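Local coordinates for CLIP-associating protein 2 (Mus musculus, PDB 3WOZ) that probably binds tubulin through TOG domains built of HEAT repeats and contributes to the control of microtubule dynamics, at residues I127-T132 and S167-A172; P120-F125 and P160-N165; G28-L33 and L67-D72; K149-L154 and Q193-S198. One frame throughout, in Å; residues are numbered along the deposited sequence.

In the fold
All four contacts lie in a helical array of HEAT-repeat type, as expected of a TOG domain. Contact 3 closes first along the chain, joining helices 19-34 and 60-77, and its centre lies about 29 to 32 Å from the centres of the others. Those three are interleaved in sequence and form one cluster, with centres 11 to 14 Å apart. Contacts 1 and 2 share helix 121-133: the first pairs it with helix 167-179, the second joins its start to the loop before that helix. Contact 4 joins helices 141-155 and 186-202, and I151 and Y150 pack against L128 of contact 1. The three contacts touch one another and so join the loop and four helices into one packed unit.

Contact 1 (I127-T132 and S167-A172); sequences ILMRFT and SETRLA
Modelled as selenomethionine, M129 makes the tight centre of this contact by pressing its SE atom against the methyl of A172, 3.5 Å from CB. The bend at chi2 (-54°) brings SE onto A172, and the terminal CE turns back toward I151 of helix 141-155; SE also lies 3.9 Å from CG2 of T169. The A172 methyl fits close against the helix opposite, with its CB 3.8 Å from the carbonyl O of M129. T132 continues the packing at the far end, where its CG2 faces the carbonyl O of A172. The hydroxyl of T132 turns back into its own helix: OG1 reaches L128 O at 2.7 Å, on the face of that carbonyl opposite to the one used by T132 N. Helices 121-133 and 167-179 are two apart in the chain and lie side by side in the HEAT-repeat array; their segments 127-132 and 167-172 cross at 53°. The other flank is looser and partly open to solvent. There E168 meets R130 in a salt bridge whose NH1-OE1 separation is 3.4 Å, a weak hydrogen bond at the edge of the guanidinium, near its plane. The two charged planes are turned 55° apart, and the carboxylate also rides over the aliphatic stem of the arginine, E168 OE2 standing 3.6 Å from R130 CG. On the buried side the hydroxyl of T169 is engaged with S166.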
loop_
_atom_site.group_PDB
_atom_site.type_symbol
_atom_site.label_atom_id
_atom_site.label_comp_id
_atom_site.label_asym_id
_atom_site.label_seq_id
_atom_site.Cartn_x
_atom_site.Cartn_y
_atom_site.Cartn_z
ATOM N N ILE A 127 -0.340 -1.794 9.018
ATOM C CA ILE A 127 0.327 -2.501 7.928
ATOM C C ILE A 127 1.551 -1.720 7.461
ATOM O O ILE A 127 2.599 -2.305 7.186
ATOM C CB ILE A 127 -0.634 -2.756 6.750
ATOM C CG1 ILE A 127 -1.615 -3.872 7.114
ATOM C CG2 ILE A 127 0.133 -3.108 5.469
ATOM C CD1 ILE A 127 -2.908 -3.804 6.370
ATOM N N LEU A 128 1.414 -0.400 7.396
ATOM C CA LEU A 128 2.496 0.457 6.938
ATOM C C LEU A 128 3.672 0.494 7.915
ATOM O O LEU A 128 4.825 0.596 7.499
ATOM C CB LEU A 128 1.979 1.866 6.649
ATOM C CG LEU A 128 1.032 2.042 5.450
ATOM C CD1 LEU A 128 0.549 3.472 5.373
ATOM C CD2 LEU A 128 1.684 1.644 4.147
HETATM N N MSE A 129 3.381 0.408 9.211
HETATM C CA MSE A 129 4.443 0.384 10.214
HETATM C C MSE A 129 5.256 -0.911 10.130
HETATM O O MSE A 129 6.483 -0.867 10.098
HETATM C CB MSE A 129 3.892 0.625 11.622
HETATM C CG MSE A 129 3.334 2.031 11.858
HETATM SE SE MSE A 129 4.532 3.523 11.438
HETATM C CE MSE A 129 3.961 3.909 9.610
ATOM N N ARG A 130 4.566 -2.047 10.060
ATOM C CA ARG A 130 5.216 -3.350 9.884
ATOM C C ARG A 130 5.995 -3.450 8.567
ATOM O O ARG A 130 7.097 -4.001 8.540
ATOM C CB ARG A 130 4.198 -4.494 9.987
ATOM C CG ARG A 130 3.750 -4.809 11.417
ATOM C CD ARG A 130 2.744 -5.965 11.470
ATOM N NE ARG A 130 1.459 -5.613 10.865
ATOM C CZ ARG A 130 0.467 -4.990 11.500
ATOM N NH1 ARG A 130 0.594 -4.638 12.775
ATOM N NH2 ARG A 130 -0.659 -4.711 10.853
ATOM N N PHE A 131 5.431 -2.910 7.487
ATOM C CA PHE A 131 6.080 -2.953 6.175
ATOM C C PHE A 131 7.377 -2.140 6.143
ATOM O O PHE A 131 8.356 -2.553 5.523
ATOM C CB PHE A 131 5.120 -2.486 5.076
ATOM C CG PHE A 131 5.575 -2.815 3.676
ATOM C CD1 PHE A 131 6.003 -4.100 3.346
ATOM C CD2 PHE A 131 5.541 -1.847 2.676
ATOM C CE1 PHE A 131 6.410 -4.409 2.051
ATOM C CE2 PHE A 131 5.942 -2.148 1.376
ATOM C CZ PHE A 131 6.381 -3.430 1.064
ATOM N N THR A 132 7.372 -0.995 6.820
ATOM C CA THR A 132 8.548 -0.132 6.925
ATOM C C THR A 132 9.733 -0.864 7.569
ATOM O O THR A 132 10.872 -0.724 7.121
ATOM C CB THR A 132 8.217 1.160 7.706
ATOM O OG1 THR A 132 7.192 1.884 7.015
ATOM C CG2 THR A 132 9.447 2.057 7.856
ATOM N N SER A 167 5.808 -0.239 20.292
ATOM C CA SER A 167 7.136 -0.723 19.912
ATOM C C SER A 167 7.333 -0.735 18.393
ATOM O O SER A 167 8.369 -0.292 17.895
ATOM C CB SER A 167 7.400 -2.107 20.509
ATOM O OG SER A 167 6.424 -3.048 20.091
ATOM N N GLU A 168 6.332 -1.234 17.669
ATOM C CA GLU A 168 6.373 -1.289 16.203
ATOM C C GLU A 168 6.434 0.095 15.558
ATOM O O GLU A 168 7.203 0.314 14.619
ATOM C CB GLU A 168 5.174 -2.064 15.657
ATOM C CG GLU A 168 5.344 -3.570 15.716
ATOM C CD GLU A 168 4.170 -4.329 15.118
ATOM O OE1 GLU A 168 3.097 -3.719 14.895
ATOM O OE2 GLU A 168 4.324 -5.546 14.876
ATOM N N THR A 169 5.629 1.018 16.076
ATOM C CA THR A 169 5.571 2.378 15.556
ATOM C C THR A 169 6.824 3.163 15.947
ATOM O O THR A 169 7.263 4.053 15.217
ATOM C CB THR A 169 4.285 3.094 16.015
ATOM O OG1 THR A 169 3.161 2.237 15.784
ATOM C CG2 THR A 169 4.075 4.378 15.241
ATOM N N ARG A 170 7.391 2.816 17.100
ATOM C CA ARG A 170 8.671 3.354 17.548
ATOM C C ARG A 170 9.807 2.832 16.666
ATOM O O ARG A 170 10.718 3.580 16.307
ATOM C CB ARG A 170 8.903 2.962 19.007
ATOM C CG ARG A 170 9.889 3.827 19.769
ATOM C CD ARG A 170 9.626 3.789 21.280
ATOM N NE ARG A 170 9.367 2.439 21.788
ATOM C CZ ARG A 170 8.219 2.039 22.335
ATOM N NH1 ARG A 170 7.202 2.883 22.467
ATOM N NH2 ARG A 170 8.092 0.790 22.761
ATOM N N LEU A 171 9.735 1.548 16.321
ATOM C CA LEU A 171 10.707 0.891 15.445
ATOM C C LEU A 171 10.646 1.444 14.015
ATOM O O LEU A 171 11.665 1.509 13.326
ATOM C CB LEU A 171 10.466 -0.626 15.444
ATOM C CG LEU A 171 11.382 -1.604 14.696
ATOM C CD1 LEU A 171 12.758 -1.718 15.342
ATOM C CD2 LEU A 171 10.725 -2.976 14.614
ATOM N N ALA A 172 9.450 1.845 13.584
ATOM C CA ALA A 172 9.243 2.381 12.236
ATOM C C ALA A 172 9.713 3.824 12.114
ATOM O O ALA A 172 10.399 4.174 11.150
ATOM C CB ALA A 172 7.788 2.259 11.835
#

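Contact 2 (P120-F125 and P160-N165); sequences PNDLQF and PRDFTN
F125 lays the CZ corner of its ring against the edge of F163, with CZ 3.5 Å from F163 CD2. The planes are almost perpendicular, at 88°, and the rings meet obliquely. This pair joins the first turns of helix 121-133 to the loop between helices 141-155 and 167-179, a connection within the HEAT-repeat array, and L199 of helix 186-202 touches both rings. In F125, CG lies anti to the backbone N (chi1 -172°), which swings the ring off the helix toward the loop and leaves CD1 beside the carbonyl O of D162. Nearer the solvent, D162 sets its carboxylate against the start of the helix: OD1 is 3.6 Å from CB of N121, while OD2 is the same distance from CB of D122. Proximity to the helix N-terminus would probably favour its negative charge, although the D122 carboxylate, not in contact, would probably oppose this. OD1 also accepts from the backbone N of D159, which pins the group to its own loop. A water donates to D162 OD1 at 2.8 Å and accepts from N121 ND2 at 3.0 Å, bridging the two segments. With D162 cut back to an alanine, the D159 amide and this water would probably lose their acceptor, and a gap would open beside N121 and D122. The other end of the N121 amide, OD1, is taken by NE2 of Q157.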
loop_
_atom_site.group_PDB
_atom_site.type_symbol
_atom_site.label_atom_id
_atom_site.label_comp_id
_atom_site.label_asym_id
_atom_site.label_seq_id
_atom_site.Cartn_x
_atom_site.Cartn_y
_atom_site.Cartn_z
ATOM N N PRO A 120 -10.305 1.062 6.783
ATOM C CA PRO A 120 -10.057 1.822 8.017
ATOM C C PRO A 120 -8.617 2.316 8.095
ATOM O O PRO A 120 -7.699 1.599 7.703
ATOM C CB PRO A 120 -10.336 0.804 9.132
ATOM C CG PRO A 120 -11.226 -0.219 8.506
ATOM C CD PRO A 120 -10.808 -0.297 7.063
ATOM N N ASN A 121 -8.436 3.536 8.589
ATOM C CA ASN A 121 -7.121 4.169 8.637
ATOM C C ASN A 121 -6.124 3.470 9.569
ATOM O O ASN A 121 -4.962 3.278 9.203
ATOM C CB ASN A 121 -7.250 5.651 9.004
ATOM C CG ASN A 121 -7.869 6.491 7.886
ATOM O OD1 ASN A 121 -7.661 6.227 6.698
ATOM N ND2 ASN A 121 -8.618 7.523 8.271
ATOM N N ASP A 122 -6.577 3.102 10.769
ATOM C CA ASP A 122 -5.709 2.439 11.748
ATOM C C ASP A 122 -5.116 1.149 11.184
ATOM O O ASP A 122 -3.906 0.930 11.281
ATOM C CB ASP A 122 -6.435 2.195 13.087
ATOM C CG ASP A 122 -7.682 1.328 12.949
ATOM O OD1 ASP A 122 -8.293 1.282 11.852
ATOM O OD2 ASP A 122 -8.064 0.694 13.957
ATOM N N LEU A 123 -5.968 0.331 10.568
ATOM C CA LEU A 123 -5.550 -0.925 9.928
ATOM C C LEU A 123 -4.519 -0.705 8.811
ATOM O O LEU A 123 -3.519 -1.432 8.728
ATOM C CB LEU A 123 -6.759 -1.687 9.371
ATOM C CG LEU A 123 -7.873 -2.215 10.289
ATOM C CD1 LEU A 123 -8.863 -3.003 9.453
ATOM C CD2 LEU A 123 -7.354 -3.086 11.435
ATOM N N GLN A 124 -4.769 0.288 7.957
ATOM C CA GLN A 124 -3.813 0.680 6.918
ATOM C C GLN A 124 -2.491 1.097 7.548
ATOM O O GLN A 124 -1.426 0.670 7.111
ATOM C CB GLN A 124 -4.335 1.860 6.104
ATOM C CG GLN A 124 -5.556 1.601 5.255
ATOM C CD GLN A 124 -5.836 2.779 4.348
ATOM O OE1 GLN A 124 -6.893 3.405 4.421
ATOM N NE2 GLN A 124 -4.865 3.115 3.514
ATOM N N PHE A 125 -2.574 1.947 8.569
ATOM C CA PHE A 125 -1.388 2.490 9.227
ATOM C C PHE A 125 -0.532 1.400 9.868
ATOM O O PHE A 125 0.699 1.451 9.796
ATOM C CB PHE A 125 -1.776 3.544 10.267
ATOM C CG PHE A 125 -0.601 4.284 10.847
ATOM C CD1 PHE A 125 -0.122 3.968 12.117
ATOM C CD2 PHE A 125 0.037 5.285 10.117
ATOM C CE1 PHE A 125 0.968 4.650 12.659
ATOM C CE2 PHE A 125 1.129 5.972 10.648
ATOM C CZ PHE A 125 1.598 5.652 11.921
ATOM N N PRO A 160 -6.191 11.357 15.224
ATOM C CA PRO A 160 -5.020 11.373 16.110
ATOM C C PRO A 160 -4.770 10.054 16.861
ATOM O O PRO A 160 -3.616 9.660 17.030
ATOM C CB PRO A 160 -5.346 12.499 17.094
ATOM C CG PRO A 160 -6.183 13.440 16.299
ATOM C CD PRO A 160 -7.017 12.571 15.393
ATOM N N ARG A 161 -5.831 9.369 17.283
ATOM C CA ARG A 161 -5.675 8.127 18.051
ATOM C C ARG A 161 -5.466 6.882 17.176
ATOM O O ARG A 161 -5.475 5.749 17.672
ATOM C CB ARG A 161 -6.834 7.942 19.052
ATOM C CG ARG A 161 -6.584 6.946 20.213
ATOM C CD ARG A 161 -5.137 6.943 20.740
ATOM N NE ARG A 161 -4.732 8.217 21.334
ATOM C CZ ARG A 161 -3.486 8.689 21.339
ATOM N NH1 ARG A 161 -2.502 8.003 20.768
ATOM N NH2 ARG A 161 -3.221 9.859 21.906
ATOM N N ASP A 162 -5.255 7.096 15.878
ATOM C CA ASP A 162 -4.825 6.019 14.991
ATOM C C ASP A 162 -3.306 5.859 15.085
ATOM O O ASP A 162 -2.749 4.850 14.652
ATOM C CB ASP A 162 -5.242 6.296 13.544
ATOM C CG ASP A 162 -6.745 6.233 13.333
ATOM O OD1 ASP A 162 -7.235 6.920 12.412
ATOM O OD2 ASP A 162 -7.440 5.501 14.071
ATOM N N PHE A 163 -2.650 6.869 15.654
ATOM C CA PHE A 163 -1.204 6.874 15.826
ATOM C C PHE A 163 -0.832 6.799 17.310
ATOM O O PHE A 163 -1.084 7.735 18.072
ATOM C CB PHE A 163 -0.599 8.117 15.170
ATOM C CG PHE A 163 0.860 8.322 15.472
ATOM C CD1 PHE A 163 1.270 9.363 16.299
ATOM C CD2 PHE A 163 1.825 7.479 14.932
ATOM C CE1 PHE A 163 2.623 9.563 16.581
ATOM C CE2 PHE A 163 3.180 7.670 15.213
ATOM C CZ PHE A 163 3.577 8.711 16.041
ATOM N N THR A 164 -0.231 5.677 17.706
ATOM C CA THR A 164 0.135 5.440 19.103
ATOM C C THR A 164 1.619 5.108 19.277
ATOM O O THR A 164 2.252 4.531 18.384
ATOM C CB THR A 164 -0.707 4.308 19.745
ATOM O OG1 THR A 164 -0.632 3.129 18.936
ATOM C CG2 THR A 164 -2.164 4.722 19.892
ATOM N N ASN A 165 2.157 5.479 20.436
ATOM C CA ASN A 165 3.533 5.167 20.805
ATOM C C ASN A 165 3.660 3.714 21.260
ATOM O O ASN A 165 3.607 3.413 22.455
ATOM C CB ASN A 165 4.042 6.135 21.885
ATOM C CG ASN A 165 5.513 5.924 22.228
ATOM O OD1 ASN A 165 6.274 5.360 21.444
ATOM N ND2 ASN A 165 5.914 6.382 23.408
HETATM O O HOH W 1 -9.683 7.414 11.090
#

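Contact 3 (G28-L33 and L67-D72); sequences GLQNLL and LETLVD
T69 has the most surface buried here, and it divides its two branches between a polar partner and an apolar cluster. Its hydroxyl meets the amide oxygen of Q30, with OG1 2.9 Å from OE1, and the same OG1 also bonds to M65 O, one turn earlier in its own helix. Its methyl points into the interface: with OG1 beside the backbone N (chi1 -46°), CG2 falls anti to that N and 3.9 Å from CD1 of L33. Q30 adds its aliphatic stem to this packing, crossing the threonine at about a right angle with CG 3.7 Å from T69 CG2. Beyond CG the glutamine chain runs extended, which carries OE1 across the groove to the opposite helix. Helices 19-34 and 60-77, which are separated in sequence by helix 41-54, lie side by side in the HEAT-repeat array, and segments 28-33 and 67-72 run 17° from parallel. The short axes stay 9.9 Å apart, and T69, L29 and L33 meet between them. L33 spans the interval at the C-terminal end of the two segments, where CD1 also sits 4.0 Å from CB of D72. Toward the interior L29 touches the same threonine methyl through CD2 and goes on to L47 and F51 of helix 41-54. At the partly exposed edge the polar link is extended by a water, which donates both to Q30 OE1 at 3.0 Å and to E68 OE1 at 2.8 Å, tying the glutamine to a second residue of helix 60-77.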
loop_
_atom_site.group_PDB
_atom_site.type_symbol
_atom_site.label_atom_id
_atom_site.label_comp_id
_atom_site.label_asym_id
_atom_site.label_seq_id
_atom_site.Cartn_x
_atom_site.Cartn_y
_atom_site.Cartn_z
ATOM N N GLY A 28 -14.231 -10.700 -18.353
ATOM C CA GLY A 28 -15.376 -11.354 -17.713
ATOM C C GLY A 28 -15.571 -10.911 -16.274
ATOM O O GLY A 28 -16.693 -10.651 -15.848
ATOM N N LEU A 29 -14.467 -10.807 -15.534
ATOM C CA LEU A 29 -14.499 -10.361 -14.141
ATOM C C LEU A 29 -14.958 -8.914 -14.023
ATOM O O LEU A 29 -15.784 -8.592 -13.168
ATOM C CB LEU A 29 -13.133 -10.559 -13.475
ATOM C CG LEU A 29 -12.912 -10.039 -12.050
ATOM C CD1 LEU A 29 -13.959 -10.562 -11.067
ATOM C CD2 LEU A 29 -11.504 -10.399 -11.584
ATOM N N GLN A 30 -14.426 -8.053 -14.889
ATOM C CA GLN A 30 -14.829 -6.649 -14.941
ATOM C C GLN A 30 -16.338 -6.544 -15.152
ATOM O O GLN A 30 -17.018 -5.776 -14.470
ATOM C CB GLN A 30 -14.080 -5.908 -16.056
ATOM C CG GLN A 30 -12.661 -5.474 -15.680
ATOM C CD GLN A 30 -11.808 -5.040 -16.878
ATOM O OE1 GLN A 30 -10.581 -4.938 -16.774
ATOM N NE2 GLN A 30 -12.453 -4.790 -18.014
ATOM N N ASN A 31 -16.849 -7.338 -16.091
ATOM C CA ASN A 31 -18.279 -7.388 -16.371
ATOM C C ASN A 31 -19.088 -7.839 -15.149
ATOM O O ASN A 31 -20.102 -7.219 -14.814
ATOM C CB ASN A 31 -18.553 -8.295 -17.571
ATOM C CG ASN A 31 -19.744 -7.833 -18.390
ATOM O OD1 ASN A 31 -20.721 -8.560 -18.539
ATOM N ND2 ASN A 31 -19.666 -6.617 -18.923
ATOM N N LEU A 32 -18.619 -8.903 -14.487
ATOM C CA LEU A 32 -19.235 -9.412 -13.255
ATOM C C LEU A 32 -19.333 -8.326 -12.188
ATOM O O LEU A 32 -20.349 -8.218 -11.496
ATOM C CB LEU A 32 -18.444 -10.595 -12.674
ATOM C CG LEU A 32 -18.301 -11.952 -13.368
ATOM C CD1 LEU A 32 -17.501 -12.889 -12.473
ATOM C CD2 LEU A 32 -19.643 -12.583 -13.714
ATOM N N LEU A 33 -18.272 -7.533 -12.057
ATOM C CA LEU A 33 -18.224 -6.452 -11.077
ATOM C C LEU A 33 -19.148 -5.291 -11.455
ATOM O O LEU A 33 -19.860 -4.760 -10.603
ATOM C CB LEU A 33 -16.784 -5.967 -10.879
ATOM C CG LEU A 33 -15.789 -6.984 -10.306
ATOM C CD1 LEU A 33 -14.364 -6.511 -10.518
ATOM C CD2 LEU A 33 -16.056 -7.267 -8.825
ATOM N N LEU A 67 -4.558 -4.174 -12.912
ATOM C CA LEU A 67 -4.556 -2.923 -12.147
ATOM C C LEU A 67 -5.856 -2.128 -12.279
ATOM O O LEU A 67 -6.322 -1.539 -11.304
ATOM C CB LEU A 67 -3.375 -2.039 -12.547
ATOM C CG LEU A 67 -1.982 -2.509 -12.128
ATOM C CD1 LEU A 67 -0.947 -1.560 -12.702
ATOM C CD2 LEU A 67 -1.847 -2.631 -10.591
ATOM N N GLU A 68 -6.429 -2.115 -13.482
ATOM C CA GLU A 68 -7.697 -1.421 -13.731
ATOM C C GLU A 68 -8.878 -2.126 -13.079
ATOM O O GLU A 68 -9.801 -1.479 -12.603
ATOM C CB GLU A 68 -7.958 -1.272 -15.231
ATOM C CG GLU A 68 -7.072 -0.248 -15.899
ATOM C CD GLU A 68 -7.150 -0.286 -17.415
ATOM O OE1 GLU A 68 -7.130 -1.395 -17.996
ATOM O OE2 GLU A 68 -7.217 0.802 -18.025
ATOM N N THR A 69 -8.846 -3.452 -13.081
ATOM C CA THR A 69 -9.897 -4.264 -12.475
ATOM C C THR A 69 -9.905 -4.118 -10.948
ATOM O O THR A 69 -10.963 -4.193 -10.322
ATOM C CB THR A 69 -9.736 -5.751 -12.864
ATOM O OG1 THR A 69 -9.478 -5.846 -14.267
ATOM C CG2 THR A 69 -10.998 -6.554 -12.538
ATOM N N LEU A 70 -8.724 -3.899 -10.365
ATOM C CA LEU A 70 -8.573 -3.735 -8.912
ATOM C C LEU A 70 -9.449 -2.622 -8.355
ATOM O O LEU A 70 -9.997 -2.754 -7.260
ATOM C CB LEU A 70 -7.111 -3.459 -8.532
ATOM C CG LEU A 70 -6.153 -4.601 -8.171
ATOM C CD1 LEU A 70 -4.792 -4.021 -7.793
ATOM C CD2 LEU A 70 -6.689 -5.460 -7.023
ATOM N N VAL A 71 -9.580 -1.537 -9.119
ATOM C CA VAL A 71 -10.355 -0.367 -8.704
ATOM C C VAL A 71 -11.803 -0.766 -8.417
ATOM O O VAL A 71 -12.330 -0.478 -7.344
ATOM C CB VAL A 71 -10.288 0.764 -9.764
ATOM C CG1 VAL A 71 -11.262 1.900 -9.433
ATOM C CG2 VAL A 71 -8.869 1.301 -9.871
ATOM N N ASP A 72 -12.417 -1.456 -9.375
ATOM C CA ASP A 72 -13.781 -1.964 -9.245
ATOM C C ASP A 72 -13.907 -3.034 -8.170
ATOM O O ASP A 72 -14.901 -3.078 -7.448
ATOM C CB ASP A 72 -14.253 -2.531 -10.582
ATOM C CG ASP A 72 -14.430 -1.461 -11.622
ATOM O OD1 ASP A 72 -13.551 -1.338 -12.509
ATOM O OD2 ASP A 72 -15.434 -0.723 -11.532
HETATM O O HOH W 2 -9.215 -3.055 -18.709
#

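Contact 4 (K149-L154 and Q193-S198); sequences KYIETL and QSVLIS
The hydroxyl of S198, packed against E152 with OG 3.7 Å from the glutamate CG, sits 2.8 Å from two carbonyls of its own helix, OG being equally near S194 O and V195 O. E152 reaches across to the neighbouring helix, and a bend at chi2 (-138°) turns its carboxylate over S194, where CD of the glutamate is 3.5 Å from CB of the serine. S194 directs its OG to carbonyls of A191 and K190, and the 3.4 Å between that OG and E152 OE1 is mere proximity. The charge of E152 is met by K156, a salt bridge made through OE2. Loss of the carboxylate to a leucine is likely to leave K156 without its mate. On the buried side I151 and V195 make the apolar part, CB of the isoleucine 3.9 Å from CG2 of the valine. Segments 149-154 and 193-198 run at 25° to each other, and their helices are adjacent in the HEAT-repeat array: V195 leans on V176 of helix 167-179, I151 on L128 of helix 121-133, and Y150 turns away to helix 102-118.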
loop_
_atom_site.group_PDB
_atom_site.type_symbol
_atom_site.label_atom_id
_atom_site.label_comp_id
_atom_site.label_asym_id
_atom_site.label_seq_id
_atom_site.Cartn_x
_atom_site.Cartn_y
_atom_site.Cartn_z
ATOM N N LYS A 149 5.436 8.386 0.901
ATOM C CA LYS A 149 4.386 9.229 0.321
ATOM C C LYS A 149 2.995 8.763 0.754
ATOM O O LYS A 149 2.124 9.582 1.051
ATOM C CB LYS A 149 4.480 9.265 -1.205
ATOM C CG LYS A 149 5.543 10.208 -1.739
ATOM C CD LYS A 149 5.512 10.228 -3.260
ATOM C CE LYS A 149 6.345 11.362 -3.841
ATOM N NZ LYS A 149 6.529 11.147 -5.310
ATOM N N TYR A 150 2.803 7.450 0.805
ATOM C CA TYR A 150 1.527 6.880 1.216
ATOM C C TYR A 150 1.244 7.166 2.697
ATOM O O TYR A 150 0.141 7.609 3.039
ATOM C CB TYR A 150 1.482 5.382 0.915
ATOM C CG TYR A 150 0.099 4.768 0.994
ATOM C CD1 TYR A 150 -0.482 4.457 2.228
ATOM C CD2 TYR A 150 -0.622 4.482 -0.161
ATOM C CE1 TYR A 150 -1.750 3.885 2.304
ATOM C CE2 TYR A 150 -1.885 3.903 -0.093
ATOM C CZ TYR A 150 -2.443 3.614 1.144
ATOM O OH TYR A 150 -3.691 3.038 1.214
ATOM N N ILE A 151 2.235 6.930 3.561
ATOM C CA ILE A 151 2.127 7.302 4.985
ATOM C C ILE A 151 1.673 8.743 5.097
ATOM O O ILE A 151 0.671 9.030 5.741
ATOM C CB ILE A 151 3.475 7.215 5.766
ATOM C CG1 ILE A 151 4.283 5.956 5.430
ATOM C CG2 ILE A 151 3.241 7.386 7.281
ATOM C CD1 ILE A 151 3.808 4.690 6.054
ATOM N N GLU A 152 2.424 9.642 4.460
ATOM C CA GLU A 152 2.145 11.071 4.528
ATOM C C GLU A 152 0.698 11.387 4.157
ATOM O O GLU A 152 0.033 12.141 4.863
ATOM C CB GLU A 152 3.100 11.871 3.639
ATOM C CG GLU A 152 3.329 13.286 4.165
ATOM C CD GLU A 152 3.337 14.349 3.087
ATOM O OE1 GLU A 152 3.814 14.078 1.962
ATOM O OE2 GLU A 152 2.875 15.476 3.381
ATOM N N THR A 153 0.214 10.806 3.060
ATOM C CA THR A 153 -1.161 11.050 2.604
ATOM C C THR A 153 -2.186 10.457 3.578
ATOM O O THR A 153 -3.228 11.061 3.835
ATOM C CB THR A 153 -1.386 10.518 1.175
ATOM O OG1 THR A 153 -0.316 10.957 0.330
ATOM C CG2 THR A 153 -2.707 11.016 0.605
ATOM N N LEU A 154 -1.879 9.283 4.129
ATOM C CA LEU A 154 -2.753 8.636 5.109
ATOM C C LEU A 154 -2.840 9.463 6.390
ATOM O O LEU A 154 -3.897 9.536 7.018
ATOM C CB LEU A 154 -2.274 7.211 5.426
ATOM C CG LEU A 154 -3.203 6.345 6.290
ATOM C CD1 LEU A 154 -4.474 5.966 5.534
ATOM C CD2 LEU A 154 -2.487 5.098 6.785
ATOM N N GLN A 193 10.985 13.501 5.836
ATOM C CA GLN A 193 10.686 14.730 6.570
ATOM C C GLN A 193 9.187 14.985 6.638
ATOM O O GLN A 193 8.636 15.184 7.722
ATOM C CB GLN A 193 11.385 15.930 5.929
ATOM C CG GLN A 193 12.801 16.135 6.412
ATOM C CD GLN A 193 13.640 16.959 5.462
ATOM O OE1 GLN A 193 13.214 18.015 4.991
ATOM N NE2 GLN A 193 14.849 16.484 5.178
ATOM N N SER A 194 8.538 14.964 5.475
ATOM C CA SER A 194 7.097 15.149 5.391
ATOM C C SER A 194 6.354 14.134 6.258
ATOM O O SER A 194 5.376 14.488 6.914
ATOM C CB SER A 194 6.622 15.087 3.933
ATOM O OG SER A 194 6.963 13.850 3.333
ATOM N N VAL A 195 6.828 12.887 6.277
ATOM C CA VAL A 195 6.233 11.851 7.132
ATOM C C VAL A 195 6.364 12.214 8.614
ATOM O O VAL A 195 5.375 12.196 9.346
ATOM C CB VAL A 195 6.809 10.441 6.841
ATOM C CG1 VAL A 195 6.487 9.460 7.968
ATOM C CG2 VAL A 195 6.255 9.916 5.533
ATOM N N LEU A 196 7.576 12.570 9.036
ATOM C CA LEU A 196 7.827 12.970 10.424
ATOM C C LEU A 196 7.035 14.217 10.802
ATOM O O LEU A 196 6.466 14.283 11.890
ATOM C CB LEU A 196 9.325 13.179 10.677
ATOM C CG LEU A 196 10.230 11.948 10.570
ATOM C CD1 LEU A 196 11.686 12.338 10.753
ATOM C CD2 LEU A 196 9.840 10.866 11.569
ATOM N N ILE A 197 6.992 15.186 9.892
ATOM C CA ILE A 197 6.211 16.408 10.072
ATOM C C ILE A 197 4.727 16.086 10.258
ATOM O O ILE A 197 4.109 16.532 11.229
ATOM C CB ILE A 197 6.404 17.399 8.881
ATOM C CG1 ILE A 197 7.806 18.030 8.901
ATOM C CG2 ILE A 197 5.310 18.475 8.855
ATOM C CD1 ILE A 197 8.071 19.007 10.048
ATOM N N SER A 198 4.171 15.305 9.333
ATOM C CA SER A 198 2.746 14.970 9.357
ATOM C C SER A 198 2.338 14.197 10.612
ATOM O O SER A 198 1.296 14.485 11.197
ATOM C CB SER A 198 2.329 14.215 8.089
ATOM O OG SER A 198 3.175 13.107 7.843
#